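Local coordinates for LIP (Serratia marcescens, PDB 4A1R), which serves as a membrane-bound component of the type VI secretion system, probably as a TssJ-type lipoprotein that helps tether the machinery to the outer membrane, at residues Lys32-Leu37 with Asn54-Val59; Phe50-Asp55 with Thr105-Leu110; Ala96-Leu101 with Ile135-Ser140. All coordinates share one frame; numbering follows the deposited sequence. Where two conformers were deposited one is given.

Overall arrangement
The three contacts sit in a beta-sandwich, and all involve its antiparallel sheet or a loop leaving it. Contacts 1 and 2 share helix 49-60, with N54 and D55 common to both, and their centres are about 6 Å apart. Tied by the hydrogen bond from R34 to the L52 carbonyl, they seat the helix on strands 31-38 and 107-111, on the outer face of that sheet. Contact 3, its centre about 12 Å from that of contact 2 and about 16 Å from that of contact 1, bridges the two sheets, from the loop after strand 91-96 to the end of strand 130-138. Along the chain contact 1 closes before contact 3 opens, while contacts 2 and 3 interleave.

Contact 1: residues Lys32-Leu37 with Asn54-Val59; sequences KIRVLL and NDAKSV
R34 and A56 meet obliquely: NH2 of the R34 guanidinium, the flat group of this contact, comes within 3.6 Å of the A56 methyl carbon CB. A water joins the same two residues. It accepts a hydrogen bond from A56 N at 3.0 Å and a weak one from R34 NH2 at 2.9 Å. The helix is kinked at the next two residues, where the N atoms of K57 and S58 have no bond to the turn before. R34 gets its head group to the helix with CG beside the backbone N (chi1 -58°) and a bend at chi3 (61°). Its NH1 is hydrogen-bonded to the carbonyl oxygen of L52, one turn back in the helix. Further along the strand L36 adds a looser apolar touch, CD2 lying 4.4 Å from A56 CB. Strand 31-38 runs between strands 64-72 and 91-96 of the antiparallel sheet. R34 and L36 turn to the outer face, where helix 49-60 lies, whereas I33, V35 and L37 face inward and pack on strand 9-16 of the second sheet.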
loop_
_atom_site.group_PDB
_atom_site.type_symbol
_atom_site.label_atom_id
_atom_site.label_comp_id
_atom_site.label_asym_id
_atom_site.label_seq_id
_atom_site.Cartn_x
_atom_site.Cartn_y
_atom_site.Cartn_z
ATOM N N LYS A 32 -4.232 11.362 -0.132
ATOM C CA LYS A 32 -2.912 10.976 0.370
ATOM C C LYS A 32 -2.865 9.462 0.486
ATOM O O LYS A 32 -3.739 8.863 1.146
ATOM C CB LYS A 32 -2.588 11.614 1.740
ATOM C CG LYS A 32 -1.198 11.199 2.283
ATOM C CD LYS A 32 -0.875 11.820 3.653
ATOM C CE LYS A 32 -0.197 13.183 3.485
ATOM N NZ LYS A 32 0.665 13.405 4.689
ATOM N N ILE A 33 -1.830 8.871 -0.124
ATOM C CA ILE A 33 -1.605 7.434 -0.064
ATOM C C ILE A 33 -0.344 7.181 0.709
ATOM O O ILE A 33 0.691 7.793 0.412
ATOM C CB ILE A 33 -1.458 6.819 -1.470
ATOM C CG1 ILE A 33 -2.641 7.190 -2.391
ATOM C CG2 ILE A 33 -1.249 5.301 -1.379
ATOM C CD1 ILE A 33 -3.961 6.524 -2.031
ATOM N N ARG A 34 -0.414 6.314 1.714
ATOM C CA ARG A 34 0.816 5.880 2.379
ATOM C C ARG A 34 1.118 4.418 2.097
ATOM O O ARG A 34 0.215 3.606 1.968
ATOM C CB ARG A 34 0.725 6.167 3.873
ATOM C CG ARG A 34 0.473 7.651 4.181
ATOM C CD ARG A 34 0.335 7.861 5.673
ATOM N NE ARG A 34 1.547 7.465 6.381
ATOM C CZ ARG A 34 1.650 7.322 7.700
ATOM N NH1 ARG A 34 0.601 7.512 8.495
ATOM N NH2 ARG A 34 2.816 6.966 8.231
ATOM N N VAL A 35 2.396 4.081 1.994
ATOM C CA VAL A 35 2.783 2.712 1.687
ATOM C C VAL A 35 3.776 2.357 2.755
ATOM O O VAL A 35 4.762 3.078 2.944
ATOM C CB VAL A 35 3.386 2.558 0.262
ATOM C CG1 VAL A 35 3.972 1.154 0.079
ATOM C CG2 VAL A 35 2.343 2.814 -0.809
ATOM N N LEU A 36 3.492 1.277 3.489
ATOM C CA LEU A 36 4.317 0.909 4.607
ATOM C C LEU A 36 4.916 -0.488 4.395
ATOM O O LEU A 36 4.214 -1.431 4.039
ATOM C CB LEU A 36 3.503 0.955 5.920
ATOM C CG LEU A 36 2.984 2.314 6.448
ATOM C CD1 LEU A 36 1.934 2.928 5.549
ATOM C CD2 LEU A 36 2.346 2.101 7.811
ATOM N N LEU A 37 6.218 -0.619 4.633
ATOM C CA LEU A 37 6.822 -1.928 4.626
ATOM C C LEU A 37 6.754 -2.523 6.035
ATOM O O LEU A 37 7.196 -1.899 7.022
ATOM C CB LEU A 37 8.270 -1.821 4.123
ATOM C CG LEU A 37 8.965 -3.142 3.849
ATOM C CD1 LEU A 37 8.438 -3.736 2.543
ATOM C CD2 LEU A 37 10.464 -2.889 3.763
ATOM N N ASN A 54 -1.025 9.936 12.667
ATOM C CA ASN A 54 -0.177 10.830 13.466
ATOM C C ASN A 54 1.174 10.273 13.914
ATOM O O ASN A 54 2.145 11.033 14.039
ATOM C CB ASN A 54 -0.963 11.229 14.727
ATOM C CG ASN A 54 -0.223 12.234 15.601
ATOM O OD1 ASN A 54 -0.000 12.001 16.791
ATOM N ND2 ASN A 54 0.154 13.358 15.011
ATOM N N ASP A 55 1.260 8.968 14.142
ATOM C CA ASP A 55 2.552 8.380 14.492
ATOM C C ASP A 55 2.578 6.877 14.310
ATOM O O ASP A 55 2.433 6.120 15.277
ATOM C CB ASP A 55 2.980 8.776 15.910
ATOM C CG ASP A 55 4.382 8.308 16.255
ATOM O OD1 ASP A 55 5.210 8.132 15.337
ATOM O OD2 ASP A 55 4.654 8.122 17.457
ATOM N N ALA A 56 2.811 6.459 13.069
ATOM C CA ALA A 56 2.745 5.063 12.693
ATOM C C ALA A 56 3.792 4.234 13.449
ATOM O O ALA A 56 3.469 3.180 13.981
ATOM C CB ALA A 56 2.871 4.908 11.179
ATOM N N LYS A 57 5.019 4.747 13.534
ATOM C CA LYS A 57 6.124 4.030 14.216
ATOM C C LYS A 57 5.800 3.690 15.671
ATOM O O LYS A 57 6.080 2.583 16.123
ATOM C CB LYS A 57 7.459 4.804 14.117
ATOM C CG LYS A 57 7.482 6.137 14.857
ATOM C CD LYS A 57 8.875 6.744 14.924
ATOM C CE LYS A 57 8.972 7.709 16.090
ATOM N NZ LYS A 57 10.386 7.980 16.458
ATOM N N SER A 58 5.188 4.634 16.385
ATOM C CA SER A 58 4.793 4.420 17.761
ATOM C C SER A 58 3.769 3.298 17.863
ATOM O O SER A 58 3.945 2.359 18.641
ATOM C CB SER A 58 4.242 5.705 18.380
ATOM O OG SER A 58 3.695 5.449 19.659
ATOM N N VAL A 59 2.709 3.373 17.065
ATOM C CA VAL A 59 1.662 2.356 17.154
ATOM C C VAL A 59 2.111 1.019 16.543
ATOM O O VAL A 59 1.700 -0.027 17.015
ATOM C CB VAL A 59 0.269 2.849 16.651
ATOM C CG1 VAL A 59 0.167 2.811 15.131
ATOM C CG2 VAL A 59 -0.836 2.006 17.268
HETATM O O HOH W 1 2.582 8.353 10.792
#

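Contact 2: residues Phe50-Asp55 with Thr105-Leu110; sequences FSLQND and TWRISL
L52 reaches W106 through an extended second torsion: with CG beside the backbone N (chi1 -75°), chi2 of 176° sends CD1 straight out from helix 49-60. W106 takes up a chi1 of 53°, CG lying between its own backbone N and carbonyl carbon, which brings the six-membered part of the indole up toward that methyl. CD1 of L52 then arrives at the edge of the indole, near the ring plane, 4.0 Å from CZ3 of W106. The same methyl carbon is 4.2 Å from NH1 of R107, approaching the guanidinium obliquely. R107 opens edge strand 107-111 of the antiparallel sheet, with W106 just before it, and L52 also lies on I95 of the adjacent strand. W106 and R107 pack on each other: CH2 of the indole sits 3.4 Å above the guanidinium plane, over its centre. A single leucine methyl therefore fits against a ring and a charged group already packed together. R107 NH1 is hydrogen-bonded to the carbonyl oxygens of F44 and A47, which restricts how the head group can turn, and F49 meets the W106 ring edge-to-face. No hydrogen bond crosses from 50-55 to 105-110, and the attraction is probably mostly van der Waals in nature. The arginine's charge is probably offset in part by the two carbonyl oxygens that receive NH1, which would let an apolar methyl lie beside it at little cost.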
loop_
_atom_site.group_PDB
_atom_site.type_symbol
_atom_site.label_atom_id
_atom_site.label_comp_id
_atom_site.label_asym_id
_atom_site.label_seq_id
_atom_site.Cartn_x
_atom_site.Cartn_y
_atom_site.Cartn_z
ATOM N N PHE A 50 -6.430 7.460 13.362
ATOM C CA PHE A 50 -5.628 8.574 13.899
ATOM C C PHE A 50 -4.204 8.187 14.274
ATOM O O PHE A 50 -3.252 8.891 13.903
ATOM C CB PHE A 50 -6.286 9.227 15.109
ATOM C CG PHE A 50 -5.510 10.426 15.616
ATOM C CD1 PHE A 50 -5.619 11.657 14.980
ATOM C CD2 PHE A 50 -4.635 10.297 16.673
ATOM C CE1 PHE A 50 -4.894 12.754 15.426
ATOM C CE2 PHE A 50 -3.899 11.396 17.123
ATOM C CZ PHE A 50 -4.038 12.616 16.501
ATOM N N SER A 51 -4.067 7.076 15.002
ATOM C CA SER A 51 -2.766 6.545 15.437
ATOM C C SER A 51 -1.788 6.349 14.291
ATOM O O SER A 51 -0.655 6.797 14.354
ATOM C CB SER A 51 -2.955 5.212 16.155
ATOM O OG SER A 51 -3.649 5.418 17.364
ATOM N N LEU A 52 -2.247 5.668 13.248
ATOM C CA LEU A 52 -1.467 5.458 12.047
ATOM C C LEU A 52 -1.111 6.774 11.370
ATOM O O LEU A 52 0.038 6.958 10.940
ATOM C CB LEU A 52 -2.257 4.566 11.071
ATOM C CG LEU A 52 -2.366 3.079 11.366
ATOM C CD1 LEU A 52 -3.267 2.385 10.340
ATOM C CD2 LEU A 52 -0.979 2.427 11.392
ATOM N N GLN A 53 -2.084 7.685 11.265
ATOM C CA GLN A 53 -1.847 8.960 10.593
ATOM C C GLN A 53 -0.849 9.841 11.357
ATOM O O GLN A 53 0.049 10.437 10.761
ATOM C CB GLN A 53 -3.149 9.731 10.422
ATOM C CG GLN A 53 -3.005 11.052 9.672
ATOM C CD GLN A 53 -4.300 11.838 9.702
ATOM O OE1 GLN A 53 -4.795 12.178 10.781
ATOM N NE2 GLN A 53 -4.832 12.159 8.541
ATOM N N ASN A 54 -1.025 9.936 12.667
ATOM C CA ASN A 54 -0.177 10.830 13.466
ATOM C C ASN A 54 1.174 10.273 13.914
ATOM O O ASN A 54 2.145 11.033 14.039
ATOM C CB ASN A 54 -0.963 11.229 14.727
ATOM C CG ASN A 54 -0.223 12.234 15.601
ATOM O OD1 ASN A 54 -0.000 12.001 16.791
ATOM N ND2 ASN A 54 0.154 13.358 15.011
ATOM N N ASP A 55 1.260 8.968 14.142
ATOM C CA ASP A 55 2.552 8.380 14.492
ATOM C C ASP A 55 2.578 6.877 14.310
ATOM O O ASP A 55 2.433 6.120 15.277
ATOM C CB ASP A 55 2.980 8.776 15.910
ATOM C CG ASP A 55 4.382 8.308 16.255
ATOM O OD1 ASP A 55 5.210 8.132 15.337
ATOM O OD2 ASP A 55 4.654 8.122 17.457
ATOM N N THR A 105 -12.866 1.433 2.376
ATOM C CA THR A 105 -11.712 0.566 2.627
ATOM C C THR A 105 -10.475 1.468 2.521
ATOM O O THR A 105 -9.888 1.628 1.441
ATOM C CB THR A 105 -11.667 -0.638 1.636
ATOM O OG1 THR A 105 -12.926 -1.333 1.688
ATOM C CG2 THR A 105 -10.530 -1.625 2.012
ATOM N N TRP A 106 -10.125 2.092 3.646
ATOM C CA TRP A 106 -9.026 3.070 3.669
ATOM C C TRP A 106 -7.693 2.436 3.955
ATOM O O TRP A 106 -6.653 3.113 3.910
ATOM C CB TRP A 106 -9.310 4.189 4.689
ATOM C CG TRP A 106 -9.637 3.750 6.099
ATOM C CD1 TRP A 106 -10.915 3.646 6.661
ATOM C CD2 TRP A 106 -8.712 3.411 7.201
ATOM N NE1 TRP A 106 -10.844 3.275 7.966
ATOM C CE2 TRP A 106 -9.557 3.104 8.356
ATOM C CE3 TRP A 106 -7.314 3.352 7.347
ATOM C CZ2 TRP A 106 -9.019 2.739 9.587
ATOM C CZ3 TRP A 106 -6.788 2.966 8.591
ATOM C CH2 TRP A 106 -7.618 2.658 9.680
ATOM N N ARG A 107 -7.701 1.154 4.310
ATOM C CA ARG A 107 -6.432 0.389 4.519
ATOM C C ARG A 107 -6.499 -0.998 3.872
ATOM O O ARG A 107 -7.546 -1.696 3.954
ATOM C CB ARG A 107 -6.158 0.282 6.017
ATOM C CG ARG A 107 -5.611 -1.017 6.561
ATOM C CD ARG A 107 -5.624 -1.023 8.098
ATOM N NE ARG A 107 -6.977 -1.049 8.672
ATOM C CZ ARG A 107 -7.269 -0.780 9.943
ATOM N NH1 ARG A 107 -6.304 -0.488 10.823
ATOM N NH2 ARG A 107 -8.539 -0.807 10.342
ATOM N N ILE A 108 -5.403 -1.399 3.218
ATOM C CA ILE A 108 -5.255 -2.791 2.767
ATOM C C ILE A 108 -3.850 -3.295 3.109
ATOM O O ILE A 108 -2.893 -2.512 3.208
ATOM C CB ILE A 108 -5.552 -3.004 1.254
ATOM C CG1 ILE A 108 -4.510 -2.297 0.355
ATOM C CG2 ILE A 108 -7.013 -2.711 0.880
ATOM C CD1 ILE A 108 -4.717 -2.459 -1.143
ATOM N N SER A 109 -3.747 -4.598 3.326
ATOM C CA SER A 109 -2.474 -5.286 3.554
ATOM C C SER A 109 -2.256 -6.288 2.432
ATOM O O SER A 109 -3.134 -7.106 2.140
ATOM C CB SER A 109 -2.524 -6.033 4.870
ATOM O OG SER A 109 -1.250 -6.588 5.158
ATOM N N LEU A 110 -1.096 -6.224 1.793
ATOM C CA LEU A 110 -0.755 -7.173 0.745
ATOM C C LEU A 110 0.394 -8.073 1.210
ATOM O O LEU A 110 1.495 -7.573 1.487
ATOM C CB LEU A 110 -0.342 -6.427 -0.517
ATOM C CG LEU A 110 -1.322 -5.400 -1.080
ATOM C CD1 LEU A 110 -0.564 -4.554 -2.094
ATOM C CD2 LEU A 110 -2.577 -6.027 -1.699
#

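Contact 3: residues Ala96-Leu101 with Ile135-Ser140; sequences AEYQNL and IVAGVS
Two connections of the beta-sandwich meet here: the loop that leaves strand 91-96 of the antiparallel sheet, and the turn that ends strand 130-138 of the mixed sheet. Y98 carries the contact. Its phenol reaches across to the last residue of the strand, and OH donates a hydrogen bond to G138 O at 2.6 Å. The oxygen takes it in the carbonyl plane, with a C=O...OH angle of 149°. It also lies at the edge of the ring, near the ring plane, 3.4 Å from Y98 CE1. The methyl of A137 comes alongside the hydroxyl, its CB 4.2 Å from Y98 OH, while V139 O approaches the ring obliquely, 4.2 Å from CE1. Because CG stands opposite the carbonyl carbon (chi1 -72°), the ring is directed from the loop toward the neighbouring sheet. Just before Y98, E97 is the centre of an inverse gamma turn, with a weak bond from Y98 N to A96 O at 3.0 Å, and this tight bend swings the chain off the strand. V20 and I31 pack on the tyrosine; the side chain is buried, and its hydroxyl is satisfied by the carbonyl of G138. V139 and S140 have backbone angles of a type I turn, and beyond them the chain reverses into strand 141-144, antiparallel to 130-138. Here the Y98 bond joins a loop of one sheet to a hairpin of the other, beside the backbone bonds of T105 to S140 and L142, consistent with the beta-sandwich expected of a family placed in the transthyretin clan.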
loop_
_atom_site.group_PDB
_atom_site.type_symbol
_atom_site.label_atom_id
_atom_site.label_comp_id
_atom_site.label_asym_id
_atom_site.label_seq_id
_atom_site.Cartn_x
_atom_site.Cartn_y
_atom_site.Cartn_z
ATOM N N ALA A 96 -5.189 5.005 2.521
ATOM C CA ALA A 96 -5.672 6.097 1.647
ATOM C C ALA A 96 -6.437 7.030 2.591
ATOM O O ALA A 96 -7.397 6.593 3.212
ATOM C CB ALA A 96 -6.642 5.566 0.614
ATOM N N GLU A 97 -6.012 8.281 2.710
ATOM C CA GLU A 97 -6.616 9.187 3.729
ATOM C C GLU A 97 -7.859 9.899 3.139
ATOM O O GLU A 97 -7.842 11.108 2.838
ATOM C CB GLU A 97 -5.571 10.182 4.251
ATOM C CG GLU A 97 -4.325 9.490 4.843
ATOM C CD GLU A 97 -3.404 10.399 5.672
ATOM O OE1 GLU A 97 -3.625 11.618 5.702
ATOM O OE2 GLU A 97 -2.450 9.862 6.295
ATOM N N TYR A 98 -8.918 9.124 2.906
ATOM C CA TYR A 98 -10.192 9.686 2.449
ATOM C C TYR A 98 -10.689 10.752 3.443
ATOM O O TYR A 98 -10.581 10.556 4.655
ATOM C CB TYR A 98 -11.269 8.594 2.385
ATOM C CG TYR A 98 -11.076 7.603 1.243
ATOM C CD1 TYR A 98 -11.607 7.858 -0.025
ATOM C CD2 TYR A 98 -10.356 6.430 1.440
ATOM C CE1 TYR A 98 -11.449 6.953 -1.056
ATOM C CE2 TYR A 98 -10.174 5.529 0.405
ATOM C CZ TYR A 98 -10.712 5.800 -0.846
ATOM O OH TYR A 98 -10.535 4.897 -1.888
ATOM N N GLN A 99 -11.304 11.807 2.930
ATOM C CA GLN A 99 -11.933 12.837 3.833
ATOM C C GLN A 99 -13.164 12.340 4.596
ATOM O O GLN A 99 -13.515 12.876 5.665
ATOM C CB GLN A 99 -12.352 14.074 3.050
ATOM C CG GLN A 99 -11.295 14.769 2.215
ATOM C CD GLN A 99 -11.892 15.986 1.531
ATOM O OE1 GLN A 99 -13.082 16.274 1.697
ATOM N NE2 GLN A 99 -11.077 16.721 0.801
ATOM N N ASN A 100 -13.825 11.327 4.052
ATOM C CA ASN A 100 -14.989 10.737 4.696
ATOM C C ASN A 100 -14.723 9.277 4.890
ATOM O O ASN A 100 -15.037 8.470 4.030
ATOM C CB ASN A 100 -16.231 10.909 3.820
ATOM C CG ASN A 100 -16.857 12.271 3.968
ATOM O OD1 ASN A 100 -16.746 13.124 3.083
ATOM N ND2 ASN A 100 -17.487 12.497 5.107
ATOM N N LEU A 101 -14.151 8.946 6.037
ATOM C CA LEU A 101 -13.624 7.623 6.299
ATOM C C LEU A 101 -14.685 6.522 6.408
ATOM O O LEU A 101 -14.423 5.350 6.090
ATOM C CB LEU A 101 -12.877 7.664 7.624
ATOM C CG LEU A 101 -11.414 8.036 7.689
ATOM C CD1 LEU A 101 -11.036 7.763 9.123
ATOM C CD2 LEU A 101 -10.544 7.223 6.728
ATOM N N ILE A 135 -3.238 -1.207 -7.829
ATOM C CA ILE A 135 -4.234 -0.808 -6.819
ATOM C C ILE A 135 -5.104 0.298 -7.400
ATOM O O ILE A 135 -4.619 1.209 -8.102
ATOM C CB ILE A 135 -3.579 -0.293 -5.502
ATOM C CG1 ILE A 135 -2.571 -1.299 -4.937
ATOM C CG2 ILE A 135 -4.621 0.079 -4.436
ATOM C CD1 ILE A 135 -3.152 -2.658 -4.587
ATOM N N VAL A 136 -6.400 0.235 -7.121
ATOM C CA VAL A 136 -7.266 1.358 -7.460
ATOM C C VAL A 136 -7.758 2.038 -6.169
ATOM O O VAL A 136 -8.244 1.364 -5.243
ATOM C CB VAL A 136 -8.478 0.928 -8.303
ATOM C CG1 VAL A 136 -9.336 2.148 -8.640
ATOM C CG2 VAL A 136 -8.014 0.230 -9.582
ATOM N N ALA A 137 -7.594 3.359 -6.098
ATOM C CA ALA A 137 -8.288 4.174 -5.072
ATOM C C ALA A 137 -9.674 4.525 -5.631
ATOM O O ALA A 137 -9.840 5.431 -6.448
ATOM C CB ALA A 137 -7.491 5.432 -4.745
ATOM N N GLY A 138 -10.671 3.754 -5.211
ATOM C CA GLY A 138 -12.001 3.917 -5.746
ATOM C C GLY A 138 -12.852 4.707 -4.772
ATOM O O GLY A 138 -12.451 4.967 -3.623
ATOM N N VAL A 139 -14.037 5.076 -5.232
ATOM C CA VAL A 139 -15.008 5.787 -4.416
ATOM C C VAL A 139 -15.246 5.083 -3.077
ATOM O O VAL A 139 -15.366 5.733 -2.055
ATOM C CB VAL A 139 -16.328 5.996 -5.216
ATOM C CG1 VAL A 139 -17.485 6.375 -4.312
ATOM C CG2 VAL A 139 -16.139 7.066 -6.283
ATOM N N SER A 140 -15.304 3.757 -3.064
ATOM C CA SER A 140 -15.583 3.050 -1.821
ATOM C C SER A 140 -14.325 2.638 -1.053
ATOM O O SER A 140 -14.423 2.105 0.034
ATOM C CB SER A 140 -16.511 1.847 -2.064
ATOM O OG SER A 140 -15.865 0.804 -2.803
#